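Local coordinates for protein IclR family transcriptional regulator (Brucella abortus, PDB 5WHM) that probably binds DNA through a helix-turn-helix domain and represses transcription as an IclR-type regulator, at residues L231-G236 against E257-I262. Residues are numbered along the deposited sequence; the frame is centred on the assembly and turned at random. Where two conformers were deposited one is given.
Sequences LVFNCG and EMVHNI. With ACY (acetic acid), chain J.
The side-chain amide of N234 is gripped at both ends: ND2 gives a hydrogen bond to atom O of the bound acetic acid, 3.2 Å away with an N-H...O angle of 154°, and another to Y131 OH, while OD1 takes a weak one from A120 N. S157 OG and V158 N also hold this molecule, probably from the crystallisation liquor. One residue earlier, F233 turns to the other face of the sheet and meets segment 257-262 of helix 244-265 through apolar contacts alone. I262 CD1 lies over one face of the F233 ring in a CH-pi contact, 4.0 Å from the centroid and displaced toward CE2 and CZ. V259 CG2 approaches F233 CD1 obliquely at 3.6 Å. Selenomethionine M258 bends at its last torsion (chi3 79°), which brings CE to 3.7 Å from F233 CB. Three helix side chains thus pack against the same side of one phenylalanine ring, an example of helix-on-sheet packing; the short segment axes approach to 9.9 Å, their N-to-C directions 144° apart. The contact lies in the GAF-like C-terminal domain, which binds effectors in IclR relatives. Strand 229-238 lies between strands 118-125 and 216-225; V259 also packs on V221 and L223, while M258 and I262 reach L107 of helix 101-115.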
loop_
_atom_site.group_PDB
_atom_site.type_symbol
_atom_site.label_atom_id
_atom_site.label_comp_id
_atom_site.label_asym_id
_atom_site.label_seq_id
_atom_site.Cartn_x
_atom_site.Cartn_y
_atom_site.Cartn_z
ATOM N N LEU C 231 7.263 -13.129 -11.721
ATOM C CA LEU C 231 6.484 -13.403 -10.523
ATOM C C LEU C 231 6.989 -14.704 -9.912
ATOM O O LEU C 231 7.518 -15.566 -10.608
ATOM C CB LEU C 231 4.992 -13.528 -10.836
ATOM C CG LEU C 231 4.298 -12.348 -11.472
ATOM C CD1 LEU C 231 2.883 -12.758 -11.910
ATOM C CD2 LEU C 231 4.273 -11.183 -10.481
ATOM N N VAL C 232 6.883 -14.827 -8.597
ATOM C CA VAL C 232 7.355 -16.047 -7.951
ATOM C C VAL C 232 6.255 -16.526 -7.023
ATOM O O VAL C 232 5.665 -15.717 -6.292
ATOM C CB VAL C 232 8.663 -15.837 -7.163
ATOM C CG1 VAL C 232 9.181 -17.202 -6.691
ATOM C CG2 VAL C 232 9.712 -15.101 -8.003
ATOM N N PHE C 233 5.983 -17.836 -7.047
ATOM C CA PHE C 233 4.988 -18.440 -6.174
ATOM C C PHE C 233 5.681 -19.335 -5.167
ATOM O O PHE C 233 6.635 -20.038 -5.510
ATOM C CB PHE C 233 3.952 -19.209 -6.998
ATOM C CG PHE C 233 3.210 -18.325 -7.966
ATOM C CD1 PHE C 233 3.776 -18.001 -9.207
ATOM C CD2 PHE C 233 1.989 -17.741 -7.606
ATOM C CE1 PHE C 233 3.109 -17.105 -10.091
ATOM C CE2 PHE C 233 1.312 -16.879 -8.481
ATOM C CZ PHE C 233 1.864 -16.572 -9.737
ATOM N N ASN C 234 5.256 -19.283 -3.910
ATOM C CA ASN C 234 5.879 -20.171 -2.941
ATOM C C ASN C 234 4.816 -20.880 -2.118
ATOM O O ASN C 234 3.617 -20.587 -2.182
ATOM C CB ASN C 234 6.887 -19.448 -2.015
ATOM C CG ASN C 234 6.220 -18.528 -0.981
ATOM O OD1 ASN C 234 4.999 -18.399 -0.921
ATOM N ND2 ASN C 234 7.042 -17.883 -0.152
ATOM N N CYS C 235 5.285 -21.856 -1.355
ATOM C CA CYS C 235 4.429 -22.589 -0.440
ATOM C C CYS C 235 5.337 -22.957 0.716
ATOM O O CYS C 235 6.391 -23.566 0.499
ATOM C CB CYS C 235 3.834 -23.818 -1.116
ATOM S SG CYS C 235 2.805 -24.819 0.012
ATOM N N GLY C 236 4.970 -22.560 1.925
ATOM C CA GLY C 236 5.925 -22.699 3.011
ATOM C C GLY C 236 5.178 -22.699 4.320
ATOM O O GLY C 236 3.976 -22.434 4.369
ATOM N N GLU C 257 3.423 -27.442 -11.358
ATOM C CA GLU C 257 2.239 -27.634 -12.184
ATOM C C GLU C 257 1.271 -26.461 -12.036
ATOM O O GLU C 257 0.658 -26.035 -13.019
ATOM C CB GLU C 257 1.552 -28.950 -11.817
ATOM C CG GLU C 257 0.273 -29.227 -12.592
ATOM C CD GLU C 257 0.479 -29.333 -14.106
ATOM O OE1 GLU C 257 1.631 -29.554 -14.557
ATOM O OE2 GLU C 257 -0.525 -29.198 -14.846
HETATM N N MSE C 258 1.123 -25.945 -10.823
HETATM C CA MSE C 258 0.253 -24.770 -10.571
HETATM C C MSE C 258 0.723 -23.565 -11.373
HETATM O O MSE C 258 -0.070 -22.903 -12.037
HETATM C CB MSE C 258 0.214 -24.413 -9.082
HETATM C CG MSE C 258 -0.888 -23.322 -8.717
HETATM SE SE MSE C 258 -0.511 -22.589 -6.958
HETATM C CE MSE C 258 0.913 -21.320 -7.403
ATOM N N VAL C 259 2.023 -23.276 -11.308
ATOM C CA VAL C 259 2.567 -22.153 -12.070
ATOM C C VAL C 259 2.355 -22.363 -13.570
ATOM O O VAL C 259 2.043 -21.416 -14.304
ATOM C CB VAL C 259 4.054 -21.944 -11.715
ATOM C CG1 VAL C 259 4.734 -20.969 -12.681
ATOM C CG2 VAL C 259 4.161 -21.427 -10.288
ATOM N N HIS C 260 2.513 -23.600 -14.050
ATOM C CA HIS C 260 2.221 -23.877 -15.453
ATOM C C HIS C 260 0.757 -23.603 -15.779
ATOM O O HIS C 260 0.445 -23.059 -16.844
ATOM C CB HIS C 260 2.574 -25.323 -15.804
ATOM C CG HIS C 260 2.411 -25.633 -17.258
ATOM N ND1 HIS C 260 1.241 -26.135 -17.786
ATOM C CD2 HIS C 260 3.258 -25.476 -18.301
ATOM C CE1 HIS C 260 1.381 -26.294 -19.090
ATOM N NE2 HIS C 260 2.597 -25.901 -19.428
ATOM N N ASN C 261 -0.155 -23.985 -14.881
ATOM C CA ASN C 261 -1.574 -23.701 -15.106
ATOM C C ASN C 261 -1.830 -22.190 -15.121
ATOM O O ASN C 261 -2.531 -21.684 -16.002
ATOM C CB ASN C 261 -2.445 -24.382 -14.036
ATOM C CG ASN C 261 -2.505 -25.928 -14.194
ATOM O OD1 ASN C 261 -2.457 -26.453 -15.306
ATOM N ND2 ASN C 261 -2.635 -26.641 -13.070
ATOM N N ILE C 262 -1.235 -21.455 -14.177
ATOM C CA ILE C 262 -1.368 -19.993 -14.169
ATOM C C ILE C 262 -0.840 -19.414 -15.474
ATOM O O ILE C 262 -1.485 -18.574 -16.114
ATOM C CB ILE C 262 -0.636 -19.394 -12.953
ATOM C CG1 ILE C 262 -1.288 -19.871 -11.655
ATOM C CG2 ILE C 262 -0.646 -17.847 -13.024
ATOM C CD1 ILE C 262 -0.557 -19.431 -10.416
HETATM C C ACY J . 10.451 -18.377 1.804
HETATM O O ACY J . 10.124 -18.218 0.599
HETATM O OXT ACY J . 11.548 -18.874 2.183
HETATM C CH3 ACY J . 9.474 -17.942 2.861
#